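Local coordinates for protein glycoside hydrolase family 81 (Clostridium thermocellum, PDB 6FOP) that probably hydrolyses internal beta-1,3-glucosidic bonds of glucans such as laminarin, as a family 81 glycoside hydrolase of the cellulosome-forming Clostridium thermocellum, at residues 136-140 against 141-145; 313-317 against 318-322; 438-442 against 443-447; 516-519 against 520-523; 528-531 against 532-536. One frame throughout, in Å; residues are numbered along the deposited sequence.

Interaction 1 (136-140 against 141-145); sequences FVFTG and GNPRI
Phe138 lays one face of its ring over the pyrrolidine of Pro143, with Pro143 CG 3.7 Å from the ring centroid and 14° off the normal, a CH-pi contact. The pair closes a short connection between two antiparallel beta-sheets: strand 133-139 belongs to one, strand 143-147 to the other, and the chain passes between them through Gly140 and Gly141. Gly140 takes a positive phi of 81° and Gly141 is nearly extended, which turns the second strand under the phenyl ring. The ring is brought over by a chi1 of -78°, CG lying beside the backbone N and opposite the carbonyl carbon. Strands 89-93 and 121-128 supply further apolar neighbours, Val91 and Ile123, while Pro143 also leans on Phe201. The turn itself is polar: Thr139 OG1 bonds to Ser122 OG, and Asn142 OD1 accepts from Leu194 N. Beyond the face contact, the far end of the ring reaches the proline backbone, Phe138 CE2 lying 3.5 Å from Pro143 CA.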
loop_
_atom_site.group_PDB
_atom_site.type_symbol
_atom_site.label_atom_id
_atom_site.label_comp_id
_atom_site.label_asym_id
_atom_site.label_seq_id
_atom_site.Cartn_x
_atom_site.Cartn_y
_atom_site.Cartn_z
ATOM N N PHE A 136 -0.378 -0.069 -27.943
ATOM C CA PHE A 136 -0.946 1.135 -28.518
ATOM C C PHE A 136 -1.907 0.814 -29.655
ATOM O O PHE A 136 -1.681 -0.138 -30.415
ATOM C CB PHE A 136 0.166 2.046 -29.071
ATOM C CG PHE A 136 1.242 2.406 -28.059
ATOM C CD1 PHE A 136 2.346 1.598 -27.882
ATOM C CD2 PHE A 136 1.113 3.545 -27.280
ATOM C CE1 PHE A 136 3.315 1.908 -26.930
ATOM C CE2 PHE A 136 2.075 3.858 -26.329
ATOM C CZ PHE A 136 3.175 3.041 -26.171
ATOM N N VAL A 137 -2.943 1.652 -29.774
ATOM C CA VAL A 137 -3.830 1.619 -30.942
ATOM C C VAL A 137 -3.903 3.048 -31.464
ATOM O O VAL A 137 -4.119 3.992 -30.702
ATOM C CB VAL A 137 -5.227 1.086 -30.578
ATOM C CG1 VAL A 137 -6.198 1.279 -31.758
ATOM C CG2 VAL A 137 -5.128 -0.387 -30.231
ATOM N N PHE A 138 -3.711 3.183 -32.779
ATOM C CA PHE A 138 -3.711 4.469 -33.479
ATOM C C PHE A 138 -4.979 4.657 -34.317
ATOM O O PHE A 138 -5.532 3.691 -34.860
ATOM C CB PHE A 138 -2.484 4.540 -34.399
ATOM C CG PHE A 138 -1.225 4.840 -33.669
ATOM C CD1 PHE A 138 -0.624 3.883 -32.852
ATOM C CD2 PHE A 138 -0.655 6.080 -33.769
ATOM C CE1 PHE A 138 0.515 4.215 -32.124
ATOM C CE2 PHE A 138 0.486 6.403 -33.061
ATOM C CZ PHE A 138 1.074 5.468 -32.257
ATOM N N THR A 139 -5.437 5.909 -34.416
ATOM C CA THR A 139 -6.363 6.284 -35.462
ATOM C C THR A 139 -5.832 7.551 -36.161
ATOM O O THR A 139 -5.098 8.354 -35.584
ATOM C CB THR A 139 -7.772 6.595 -34.936
ATOM O OG1 THR A 139 -7.770 7.860 -34.238
ATOM C CG2 THR A 139 -8.307 5.466 -34.093
ATOM N N GLY A 140 -6.124 7.656 -37.446
ATOM C CA GLY A 140 -5.870 8.877 -38.186
ATOM C C GLY A 140 -4.458 9.075 -38.653
ATOM O O GLY A 140 -4.152 10.126 -39.207
ATOM N N GLY A 141 -3.601 8.073 -38.452
ATOM C CA GLY A 141 -2.220 8.168 -38.849
ATOM C C GLY A 141 -1.335 7.112 -38.247
ATOM O O GLY A 141 -1.800 6.169 -37.609
ATOM N N ASN A 142 -0.041 7.317 -38.407
ATOM C CA ASN A 142 0.953 6.306 -38.123
ATOM C C ASN A 142 1.742 6.594 -36.840
ATOM O O ASN A 142 1.946 7.754 -36.483
ATOM C CB ASN A 142 1.942 6.253 -39.276
ATOM C CG ASN A 142 1.342 5.627 -40.506
ATOM O OD1 ASN A 142 0.611 4.639 -40.426
ATOM N ND2 ASN A 142 1.680 6.176 -41.658
ATOM N N PRO A 143 2.261 5.538 -36.203
ATOM C CA PRO A 143 3.209 5.750 -35.098
ATOM C C PRO A 143 4.440 6.462 -35.580
ATOM O O PRO A 143 5.045 6.031 -36.563
ATOM C CB PRO A 143 3.557 4.325 -34.651
ATOM C CG PRO A 143 2.406 3.502 -35.126
ATOM C CD PRO A 143 2.039 4.108 -36.441
ATOM N N ARG A 144 4.778 7.560 -34.911
ATOM C CA ARG A 144 5.964 8.331 -35.211
ATOM C C ARG A 144 6.807 8.253 -33.961
ATOM O O ARG A 144 6.454 8.864 -32.952
ATOM C CB ARG A 144 5.574 9.781 -35.548
ATOM C CG ARG A 144 6.754 10.688 -35.908
ATOM C CD ARG A 144 6.253 12.080 -36.295
ATOM N NE ARG A 144 5.579 12.770 -35.192
ATOM C CZ ARG A 144 6.180 13.473 -34.234
ATOM N NH1 ARG A 144 7.512 13.630 -34.216
ATOM N NH2 ARG A 144 5.466 14.072 -33.277
ATOM N N ILE A 145 7.856 7.433 -34.011
ATOM C CA ILE A 145 8.689 7.131 -32.845
ATOM C C ILE A 145 9.881 8.074 -32.830
ATOM O O ILE A 145 10.854 7.915 -33.600
ATOM C CB ILE A 145 9.131 5.651 -32.815
ATOM C CG1 ILE A 145 7.937 4.720 -33.130
ATOM C CG2 ILE A 145 9.787 5.322 -31.471
ATOM C CD1 ILE A 145 6.733 4.840 -32.223
#

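Interaction 2 (313-317 against 318-322); sequences GTYDR and EALNR
Tyr315 and Leu320 form the tight, buried side of this helix start. Leu320 CD2 stands almost exactly over the ring centre, 3.7 Å from the Tyr315 centroid and 2° off the normal, a CH-pi contact; Gly313 CA covers the opposite face nearer the rim, so the phenol is clamped from both sides. Its hydroxyl bonds to Asp311, and helices 339-359 and 646-659 pack around the pair through Ile355, Leu359, Tyr650 and Cys654.

The solvent side is looser and polar. Asp316 is the N-cap of helix 317-329: with CG anti to the backbone N (chi1 167°), OD1 turns back over the first turn and accepts from Ala319 N at 3.3 Å and from Glu318 N at 3.1 Å, both weak bonds. OD2 rests against the methyl group, 3.4 Å from Ala319 CB. The backbone is firmer, Leu320 N reaching Asp316 O at 2.9 Å. Arg317 bends at chi3 to bring NH1 to the tyrosine edge and into a salt bridge with Asp311. A carboxylate over the first amide groups should be favoured by the helix dipole, which would tend to keep Asp316 ionised.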
loop_
_atom_site.group_PDB
_atom_site.type_symbol
_atom_site.label_atom_id
_atom_site.label_comp_id
_atom_site.label_asym_id
_atom_site.label_seq_id
_atom_site.Cartn_x
_atom_site.Cartn_y
_atom_site.Cartn_z
ATOM N N GLY A 313 2.728 -8.807 31.905
ATOM C CA GLY A 313 3.980 -8.067 31.991
ATOM C C GLY A 313 4.610 -8.003 33.361
ATOM O O GLY A 313 3.948 -8.191 34.384
ATOM N N THR A 314 5.899 -7.667 33.362
ATOM C CA THR A 314 6.685 -7.472 34.572
ATOM C C THR A 314 6.550 -6.066 35.169
ATOM O O THR A 314 7.364 -5.673 36.020
ATOM C CB THR A 314 8.166 -7.739 34.282
ATOM O OG1 THR A 314 8.629 -6.827 33.287
ATOM C CG2 THR A 314 8.410 -9.167 33.807
ATOM N N TYR A 315 5.524 -5.327 34.772
ATOM C CA TYR A 315 5.284 -3.969 35.295
ATOM C C TYR A 315 4.909 -3.948 36.777
ATOM O O TYR A 315 4.290 -4.879 37.292
ATOM C CB TYR A 315 4.191 -3.219 34.489
ATOM C CG TYR A 315 3.133 -4.091 33.875
ATOM C CD1 TYR A 315 2.234 -4.840 34.635
ATOM C CD2 TYR A 315 3.061 -4.216 32.511
ATOM C CE1 TYR A 315 1.283 -5.668 34.037
ATOM C CE2 TYR A 315 2.137 -5.041 31.899
ATOM C CZ TYR A 315 1.252 -5.766 32.657
ATOM O OH TYR A 315 0.365 -6.609 32.029
ATOM N N ASP A 316 5.290 -2.855 37.437
ATOM C CA ASP A 316 4.657 -2.465 38.706
ATOM C C ASP A 316 3.200 -2.123 38.363
ATOM O O ASP A 316 2.926 -1.122 37.675
ATOM C CB ASP A 316 5.462 -1.279 39.298
ATOM C CG ASP A 316 4.779 -0.556 40.440
ATOM O OD1 ASP A 316 3.714 -0.936 40.906
ATOM O OD2 ASP A 316 5.336 0.478 40.851
ATOM N N ARG A 317 2.283 -2.975 38.817
ATOM C CA ARG A 317 0.862 -2.817 38.471
ATOM C C ARG A 317 0.286 -1.499 38.987
ATOM O O ARG A 317 -0.567 -0.926 38.340
ATOM C CB ARG A 317 -0.006 -3.958 38.995
ATOM C CG ARG A 317 0.370 -5.312 38.496
ATOM C CD ARG A 317 -0.594 -6.357 39.073
ATOM N NE ARG A 317 -1.939 -6.291 38.491
ATOM C CZ ARG A 317 -2.248 -6.673 37.249
ATOM N NH1 ARG A 317 -1.314 -7.182 36.457
ATOM N NH2 ARG A 317 -3.505 -6.574 36.816
ATOM N N GLU A 318 0.726 -1.055 40.175
ATOM C CA GLU A 318 0.203 0.195 40.730
ATOM C C GLU A 318 0.664 1.380 39.898
ATOM O O GLU A 318 -0.092 2.343 39.701
ATOM C CB GLU A 318 0.602 0.346 42.214
ATOM C CG GLU A 318 -0.066 -0.738 43.066
ATOM C CD GLU A 318 -0.063 -0.461 44.555
ATOM O OE1 GLU A 318 -0.386 0.675 44.932
ATOM O OE2 GLU A 318 0.208 -1.408 45.323
ATOM N N ALA A 319 1.905 1.323 39.417
ATOM C CA ALA A 319 2.398 2.382 38.525
ATOM C C ALA A 319 1.644 2.374 37.188
ATOM O O ALA A 319 1.215 3.429 36.702
ATOM C CB ALA A 319 3.882 2.252 38.275
ATOM N N LEU A 320 1.428 1.177 36.645
ATOM C CA LEU A 320 0.669 1.073 35.386
ATOM C C LEU A 320 -0.725 1.659 35.537
ATOM O O LEU A 320 -1.222 2.370 34.660
ATOM C CB LEU A 320 0.642 -0.379 34.926
ATOM C CG LEU A 320 0.029 -0.629 33.559
ATOM C CD1 LEU A 320 0.918 -0.044 32.498
ATOM C CD2 LEU A 320 -0.173 -2.097 33.257
ATOM N N ASN A 321 -1.356 1.364 36.677
ATOM C CA ASN A 321 -2.681 1.886 36.962
ATOM C C ASN A 321 -2.645 3.397 37.058
ATOM O O ASN A 321 -3.563 4.084 36.591
ATOM C CB ASN A 321 -3.239 1.272 38.242
ATOM C CG ASN A 321 -4.679 1.661 38.485
ATOM O OD1 ASN A 321 -5.545 1.341 37.704
ATOM N ND2 ASN A 321 -4.924 2.376 39.564
ATOM N N ARG A 322 -1.605 3.926 37.704
ATOM C CA ARG A 322 -1.481 5.374 37.754
ATOM C C ARG A 322 -1.317 5.989 36.359
ATOM O O ARG A 322 -1.920 7.042 36.062
ATOM C CB ARG A 322 -0.306 5.794 38.656
ATOM C CG ARG A 322 -0.025 7.295 38.623
ATOM C CD ARG A 322 0.926 7.710 39.724
ATOM N NE ARG A 322 2.152 6.925 39.757
ATOM C CZ ARG A 322 3.208 7.114 38.967
ATOM N NH1 ARG A 322 3.207 8.089 38.057
ATOM N NH2 ARG A 322 4.264 6.313 39.093
#

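Interaction 3 (438-442 against 443-447); sequences ASRDN and WGAMV
Trp443 directly follows Asn442, whose carbonyl carbon lies over one face of the indole. The indole also meets the ring of Trp437 and touches Thr7 and Thr381, the latter a ligand of a bound calcium ion. Next, Gly444 N donates to Ser439 O at 2.9 Å, approaching from above the carbonyl plane; Asn442 N reaches the same oxygen from the opposite face. Gly444 CA adds a CH...O contact of 3.3 Å to Ala438 O, a closeness allowed by the absence of a side chain. The bond from residue 444 back to 439 spans five residues, so helix 440-455 opens with a wide pi-type turn. Ser439 is its N-cap, with OG accepting weakly from Asn442 N and also bonded to Gln436 O. Ala445 comes next: its N makes a long, weak bond to Arg440 O, while its methyl group lies 3.4 Å from that oxygen. Ala445 CB also sits above one face of the Arg440 guanidinium, offset toward the rim. A bend at chi3 (64°) turns the arginine forward along the helix, toward Ala445 and Glu448: NH1 forms a salt bridge with Glu448, and NH2 donates to a water that in turn donates to Ala445 O. At Met446 a second water bridges the widened turn, accepting from Met446 N at 2.9 Å and donating to Asn442 O at 2.8 Å.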
loop_
_atom_site.group_PDB
_atom_site.type_symbol
_atom_site.label_atom_id
_atom_site.label_comp_id
_atom_site.label_asym_id
_atom_site.label_seq_id
_atom_site.Cartn_x
_atom_site.Cartn_y
_atom_site.Cartn_z
ATOM N N ALA A 438 -22.019 -1.829 17.102
ATOM C CA ALA A 438 -21.346 -2.076 15.838
ATOM C C ALA A 438 -22.240 -2.672 14.758
ATOM O O ALA A 438 -21.789 -2.826 13.613
ATOM C CB ALA A 438 -20.153 -2.997 16.075
ATOM N N SER A 439 -23.478 -3.053 15.087
ATOM C CA SER A 439 -24.361 -3.619 14.077
ATOM C C SER A 439 -24.594 -2.621 12.922
ATOM O O SER A 439 -24.551 -1.378 13.122
ATOM C CB SER A 439 -25.684 -4.026 14.721
ATOM O OG SER A 439 -26.490 -2.902 14.929
ATOM N N ARG A 440 -24.849 -3.165 11.728
ATOM C CA ARG A 440 -25.098 -2.338 10.534
ATOM C C ARG A 440 -26.246 -1.346 10.707
ATOM O O ARG A 440 -26.168 -0.235 10.190
ATOM C CB ARG A 440 -25.324 -3.187 9.268
ATOM C CG ARG A 440 -24.037 -3.612 8.580
ATOM C CD ARG A 440 -24.306 -4.116 7.163
ATOM N NE ARG A 440 -24.846 -3.045 6.323
ATOM C CZ ARG A 440 -24.138 -2.050 5.775
ATOM N NH1 ARG A 440 -22.820 -1.958 5.942
ATOM N NH2 ARG A 440 -24.756 -1.127 5.046
ATOM N N ASP A 441 -27.276 -1.730 11.468
ATOM C CA ASP A 441 -28.415 -0.851 11.732
ATOM C C ASP A 441 -28.080 0.327 12.667
ATOM O O ASP A 441 -28.805 1.335 12.684
ATOM C CB ASP A 441 -29.583 -1.642 12.348
ATOM C CG ASP A 441 -30.146 -2.710 11.419
ATOM O OD1 ASP A 441 -30.127 -2.538 10.180
ATOM O OD2 ASP A 441 -30.626 -3.739 11.940
ATOM N N ASN A 442 -27.008 0.188 13.449
ATOM C CA ASN A 442 -26.530 1.237 14.310
ATOM C C ASN A 442 -25.329 1.927 13.675
ATOM O O ASN A 442 -25.521 2.573 12.653
ATOM C CB ASN A 442 -26.323 0.686 15.736
ATOM C CG ASN A 442 -27.646 0.300 16.387
ATOM O OD1 ASN A 442 -28.640 1.003 16.218
ATOM N ND2 ASN A 442 -27.669 -0.801 17.116
ATOM N N TRP A 443 -24.127 1.800 14.233
ATOM C CA TRP A 443 -22.984 2.557 13.728
ATOM C C TRP A 443 -22.152 1.807 12.683
ATOM O O TRP A 443 -21.217 2.399 12.100
ATOM C CB TRP A 443 -22.126 3.053 14.912
ATOM C CG TRP A 443 -23.013 3.883 15.793
ATOM C CD1 TRP A 443 -23.627 3.502 16.972
ATOM C CD2 TRP A 443 -23.501 5.185 15.499
ATOM N NE1 TRP A 443 -24.434 4.507 17.424
ATOM C CE2 TRP A 443 -24.393 5.547 16.540
ATOM C CE3 TRP A 443 -23.272 6.094 14.450
ATOM C CZ2 TRP A 443 -25.043 6.783 16.564
ATOM C CZ3 TRP A 443 -23.896 7.330 14.489
ATOM C CH2 TRP A 443 -24.785 7.659 15.532
ATOM N N GLY A 444 -22.441 0.519 12.463
ATOM C CA GLY A 444 -21.634 -0.277 11.554
ATOM C C GLY A 444 -21.719 0.159 10.100
ATOM O O GLY A 444 -20.740 -0.003 9.352
ATOM N N ALA A 445 -22.851 0.746 9.696
ATOM C CA ALA A 445 -22.959 1.201 8.297
ATOM C C ALA A 445 -21.980 2.347 7.964
ATOM O O ALA A 445 -21.289 2.324 6.922
ATOM C CB ALA A 445 -24.397 1.572 7.975
ATOM N N MET A 446 -21.855 3.324 8.866
ATOM C CA MET A 446 -20.875 4.379 8.647
ATOM C C MET A 446 -19.435 3.860 8.745
ATOM O O MET A 446 -18.567 4.257 7.931
ATOM C CB MET A 446 -21.100 5.571 9.586
ATOM C CG MET A 446 -22.263 6.479 9.217
ATOM S SD MET A 446 -22.067 7.274 7.599
ATOM C CE MET A 446 -20.746 8.446 8.016
ATOM N N VAL A 447 -19.166 2.950 9.687
ATOM C CA VAL A 447 -17.844 2.342 9.763
ATOM C C VAL A 447 -17.472 1.710 8.423
ATOM O O VAL A 447 -16.354 1.887 7.894
ATOM C CB VAL A 447 -17.751 1.301 10.896
ATOM C CG1 VAL A 447 -16.428 0.536 10.859
ATOM C CG2 VAL A 447 -17.916 1.978 12.259
HETATM O O HOH W 1 -22.557 0.915 4.772
HETATM O O HOH W 2 -23.940 3.830 10.755
#

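Interaction 4 (516-519 against 520-523); sequences IRDL and GIYL
Leu519 has CG anti to its backbone N (chi1 167°) and Leu523 has it beside the N (chi1 -61°), and these different turns bring their branches together one helical turn apart. The two side chains cross at a slant, Leu519 CD1 lying 3.8 Å from Leu523 CD1, while Leu523 CG sits 3.3 Å from Leu519 O. Around the helix, Arg517 and Ile521 run side by side in the same direction, and the aliphatic part of the arginine makes the contact, its CG 4.1 Å from Ile521 CD1. This is regular alpha-helical i to i+4 packing within helix 514-534, where Leu523 N donates to Leu519 O at 2.9 Å; the helix belongs to the helical GH81 C-terminal domain, whose 6-hairpin clan is consistent with an (alpha/alpha)6 barrel. Tyr522 turns the edge of its ring toward Leu519 O and then leads off to stack on Trp232. Strand 223-235 covers the face of Arg517 and Ile521 through Tyr234, and helix 494-511 meets Ile521 and Leu523 through Ile505 and Trp501. Beyond its aliphatic part Arg517 bends at chi3, and its guanidinium grips Asp518 side-on: NE at 2.9 Å and NH2 at 3.0 Å both bond to Asp518 OD1, which lies in the guanidinium plane. With NH1 salt-bridged to Glu509, the group is fixed in rotation, and its charge probably favours the ionised form of both carboxylates.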
loop_
_atom_site.group_PDB
_atom_site.type_symbol
_atom_site.label_atom_id
_atom_site.label_comp_id
_atom_site.label_asym_id
_atom_site.label_seq_id
_atom_site.Cartn_x
_atom_site.Cartn_y
_atom_site.Cartn_z
ATOM N N ILE A 516 -15.016 -8.925 4.979
ATOM C CA ILE A 516 -14.234 -7.784 5.437
ATOM C C ILE A 516 -13.000 -8.255 6.190
ATOM O O ILE A 516 -11.905 -7.723 5.996
ATOM C CB ILE A 516 -15.087 -6.804 6.263
ATOM C CG1 ILE A 516 -16.171 -6.181 5.374
ATOM C CG2 ILE A 516 -14.192 -5.745 6.903
ATOM C CD1 ILE A 516 -17.091 -5.197 6.076
ATOM N N ARG A 517 -13.147 -9.274 7.028
ATOM C CA ARG A 517 -11.978 -9.799 7.728
ATOM C C ARG A 517 -10.879 -10.243 6.750
ATOM O O ARG A 517 -9.719 -9.895 6.910
ATOM C CB ARG A 517 -12.348 -10.973 8.620
ATOM C CG ARG A 517 -11.169 -11.492 9.392
ATOM C CD ARG A 517 -11.439 -12.864 9.906
ATOM N NE ARG A 517 -11.612 -13.825 8.820
ATOM C CZ ARG A 517 -12.052 -15.060 8.991
ATOM N NH1 ARG A 517 -12.396 -15.494 10.198
ATOM N NH2 ARG A 517 -12.178 -15.871 7.947
ATOM N N ASP A 518 -11.276 -10.980 5.721
ATOM C CA ASP A 518 -10.307 -11.569 4.802
ATOM C C ASP A 518 -9.664 -10.496 3.943
ATOM O O ASP A 518 -8.490 -10.622 3.594
ATOM C CB ASP A 518 -10.979 -12.633 3.941
ATOM C CG ASP A 518 -11.383 -13.884 4.734
ATOM O OD1 ASP A 518 -11.100 -13.973 5.955
ATOM O OD2 ASP A 518 -11.989 -14.774 4.114
ATOM N N LEU A 519 -10.419 -9.443 3.618
ATOM C CA LEU A 519 -9.872 -8.228 2.996
ATOM C C LEU A 519 -8.735 -7.684 3.860
ATOM O O LEU A 519 -7.641 -7.366 3.363
ATOM C CB LEU A 519 -10.970 -7.180 2.835
ATOM C CG LEU A 519 -10.545 -5.740 2.500
ATOM C CD1 LEU A 519 -9.975 -5.627 1.100
ATOM C CD2 LEU A 519 -11.699 -4.774 2.711
ATOM N N GLY A 520 -8.994 -7.534 5.151
ATOM C CA GLY A 520 -7.965 -7.061 6.074
ATOM C C GLY A 520 -6.731 -7.938 6.081
ATOM O O GLY A 520 -5.600 -7.427 6.105
ATOM N N ILE A 521 -6.932 -9.252 6.110
ATOM C CA ILE A 521 -5.826 -10.196 6.121
ATOM C C ILE A 521 -5.009 -10.058 4.848
ATOM O O ILE A 521 -3.777 -10.062 4.881
ATOM C CB ILE A 521 -6.291 -11.630 6.419
ATOM C CG1 ILE A 521 -6.861 -11.685 7.841
ATOM C CG2 ILE A 521 -5.162 -12.635 6.215
ATOM C CD1 ILE A 521 -7.529 -12.988 8.201
ATOM N N TYR A 522 -5.692 -9.943 3.721
ATOM C CA TYR A 522 -5.035 -9.693 2.426
ATOM C C TYR A 522 -4.157 -8.442 2.454
ATOM O O TYR A 522 -2.952 -8.456 2.110
ATOM C CB TYR A 522 -6.108 -9.619 1.320
ATOM C CG TYR A 522 -5.677 -8.931 0.024
ATOM C CD1 TYR A 522 -4.770 -9.537 -0.837
ATOM C CD2 TYR A 522 -6.134 -7.666 -0.305
ATOM C CE1 TYR A 522 -4.360 -8.919 -2.012
ATOM C CE2 TYR A 522 -5.701 -7.039 -1.469
ATOM C CZ TYR A 522 -4.831 -7.666 -2.306
ATOM O OH TYR A 522 -4.415 -7.026 -3.452
ATOM N N LEU A 523 -4.761 -7.329 2.866
ATOM C CA LEU A 523 -4.022 -6.058 2.906
ATOM C C LEU A 523 -2.857 -6.087 3.866
ATOM O O LEU A 523 -1.746 -5.671 3.535
ATOM C CB LEU A 523 -4.971 -4.906 3.226
ATOM C CG LEU A 523 -6.101 -4.675 2.218
ATOM C CD1 LEU A 523 -7.168 -3.749 2.796
ATOM C CD2 LEU A 523 -5.541 -4.084 0.918
#

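Interaction 5 (528-531 against 532-536); sequences VEAV and CNYWF
Val531 O accepts two backbone bonds, from Phe536 N at 3.1 Å and from Trp535 N at 3.2 Å, as the regular i to i+4 pattern of helix 514-534 gives way to a wider i to i+5 turn. Val531 sends one methyl group to each of the two aromatic residues. CG1, anti to the backbone N (chi1 166°), lies 3.5 Å from Phe536 CE2, the two side chains running alongside each other. CG2 points to the six-membered part of the indole, 4.0 Å from Trp535 CE3, and here the side chains cross. One residue earlier, Ala530 CB packs on Tyr534 CE2, and Tyr534 N donates to Ala530 O at 2.8 Å. Asn533 uses its amide to bind back along the helix: ND2 donates to Glu529 O at 3.0 Å, tilted from the carbonyl plane, supplementing a weak bond from its own backbone N. Asn533 CB also covers the centre of one face of the Tyr534 ring, so the ring lies flat against it. Three polar ends bond outside the helix: Asn533 OD1 to Arg269, Tyr534 OH to His266 and Trp535 NE1 to Ala492 O. Val528 and Val531 lie against Ile498 of helix 494-511, while helix 265-268 meets Asn533 and Tyr534 through His266 and Pro265.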
loop_
_atom_site.group_PDB
_atom_site.type_symbol
_atom_site.label_atom_id
_atom_site.label_comp_id
_atom_site.label_asym_id
_atom_site.label_seq_id
_atom_site.Cartn_x
_atom_site.Cartn_y
_atom_site.Cartn_z
ATOM N N VAL A 528 2.831 -6.009 4.814
ATOM C CA VAL A 528 3.955 -6.405 5.653
ATOM C C VAL A 528 5.073 -7.017 4.779
ATOM O O VAL A 528 6.259 -6.715 4.962
ATOM C CB VAL A 528 3.504 -7.387 6.747
ATOM C CG1 VAL A 528 4.706 -8.072 7.393
ATOM C CG2 VAL A 528 2.694 -6.634 7.823
ATOM N N GLU A 529 4.690 -7.875 3.838
ATOM C CA GLU A 529 5.695 -8.501 2.953
ATOM C C GLU A 529 6.438 -7.438 2.129
ATOM O O GLU A 529 7.681 -7.489 1.998
ATOM C CB GLU A 529 5.042 -9.500 2.008
ATOM C CG GLU A 529 4.535 -10.742 2.689
ATOM C CD GLU A 529 5.629 -11.690 3.154
ATOM O OE1 GLU A 529 6.730 -11.730 2.547
ATOM O OE2 GLU A 529 5.366 -12.450 4.092
ATOM N N ALA A 530 5.703 -6.447 1.607
ATOM C CA ALA A 530 6.339 -5.360 0.864
ATOM C C ALA A 530 7.261 -4.517 1.764
ATOM O O ALA A 530 8.373 -4.155 1.379
ATOM C CB ALA A 530 5.287 -4.487 0.183
ATOM N N VAL A 531 6.803 -4.221 2.972
ATOM C CA VAL A 531 7.569 -3.444 3.932
ATOM C C VAL A 531 8.904 -4.093 4.245
ATOM O O VAL A 531 9.948 -3.426 4.281
ATOM C CB VAL A 531 6.723 -3.189 5.193
ATOM C CG1 VAL A 531 7.575 -2.683 6.337
ATOM C CG2 VAL A 531 5.667 -2.176 4.872
ATOM N N CYS A 532 8.880 -5.408 4.436
ATOM C CA CYS A 532 10.093 -6.132 4.729
ATOM C C CYS A 532 11.152 -6.033 3.616
ATOM O O CYS A 532 12.336 -6.210 3.872
ATOM C CB CYS A 532 9.781 -7.570 5.078
ATOM S SG CYS A 532 8.925 -7.754 6.646
ATOM N N ASN A 533 10.704 -5.770 2.390
ATOM C CA ASN A 533 11.595 -5.522 1.273
ATOM C C ASN A 533 11.963 -4.061 1.052
ATOM O O ASN A 533 13.164 -3.720 1.088
ATOM C CB ASN A 533 10.973 -6.117 -0.001
ATOM C CG ASN A 533 11.059 -7.616 -0.003
ATOM O OD1 ASN A 533 12.117 -8.186 -0.277
ATOM N ND2 ASN A 533 9.962 -8.267 0.293
ATOM N N TYR A 534 10.978 -3.206 0.805
ATOM C CA TYR A 534 11.247 -1.872 0.234
ATOM C C TYR A 534 11.527 -0.817 1.294
ATOM O O TYR A 534 12.102 0.206 0.991
ATOM C CB TYR A 534 10.134 -1.448 -0.752
ATOM C CG TYR A 534 9.799 -2.583 -1.701
ATOM C CD1 TYR A 534 10.780 -3.163 -2.511
ATOM C CD2 TYR A 534 8.537 -3.127 -1.730
ATOM C CE1 TYR A 534 10.503 -4.257 -3.308
ATOM C CE2 TYR A 534 8.230 -4.215 -2.507
ATOM C CZ TYR A 534 9.214 -4.792 -3.303
ATOM O OH TYR A 534 8.918 -5.900 -4.079
ATOM N N TRP A 535 11.087 -1.057 2.528
ATOM C CA TRP A 535 11.420 -0.165 3.656
ATOM C C TRP A 535 12.578 -0.671 4.519
ATOM O O TRP A 535 13.485 0.085 4.854
ATOM C CB TRP A 535 10.165 0.081 4.531
ATOM C CG TRP A 535 9.209 1.135 4.010
ATOM C CD1 TRP A 535 9.150 2.404 4.392
ATOM C CD2 TRP A 535 8.205 0.989 2.964
ATOM N NE1 TRP A 535 8.164 3.085 3.731
ATOM C CE2 TRP A 535 7.559 2.235 2.842
ATOM C CE3 TRP A 535 7.763 -0.072 2.165
ATOM C CZ2 TRP A 535 6.499 2.448 1.956
ATOM C CZ3 TRP A 535 6.717 0.149 1.273
ATOM C CH2 TRP A 535 6.122 1.407 1.158
ATOM N N PHE A 536 12.570 -1.963 4.844
ATOM C CA PHE A 536 13.589 -2.515 5.740
ATOM C C PHE A 536 14.658 -3.377 5.062
ATOM O O PHE A 536 15.676 -3.666 5.694
ATOM C CB PHE A 536 12.939 -3.351 6.846
ATOM C CG PHE A 536 11.982 -2.594 7.731
ATOM C CD1 PHE A 536 12.299 -1.333 8.198
ATOM C CD2 PHE A 536 10.769 -3.160 8.134
ATOM C CE1 PHE A 536 11.425 -0.629 9.017
ATOM C CE2 PHE A 536 9.896 -2.469 8.986
ATOM C CZ PHE A 536 10.219 -1.189 9.399
#

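How the interactions relate
Interactions 4 and 5 share helix 514-534 and are buried, their nearest atoms about 5 Å apart; both also touch helix 494-511. One is regular helix that carries an Arg-Asp salt bridge on its side, the other a helix end rich in aromatic rings. Interactions 2 and 3 open other helices and are only partly buried, each with an N-cap residue, a carboxylate in one and a hydroxyl in the other; in interaction 3 water bridges the turn. Helix 440-455, which interaction 3 begins, meets interaction 4 through Ile516 and Leu523. Interaction 1 stands apart, joining two beta-sheets by a ring-on-proline contact, its centre about 72 Å from that of interaction 2 across the chain.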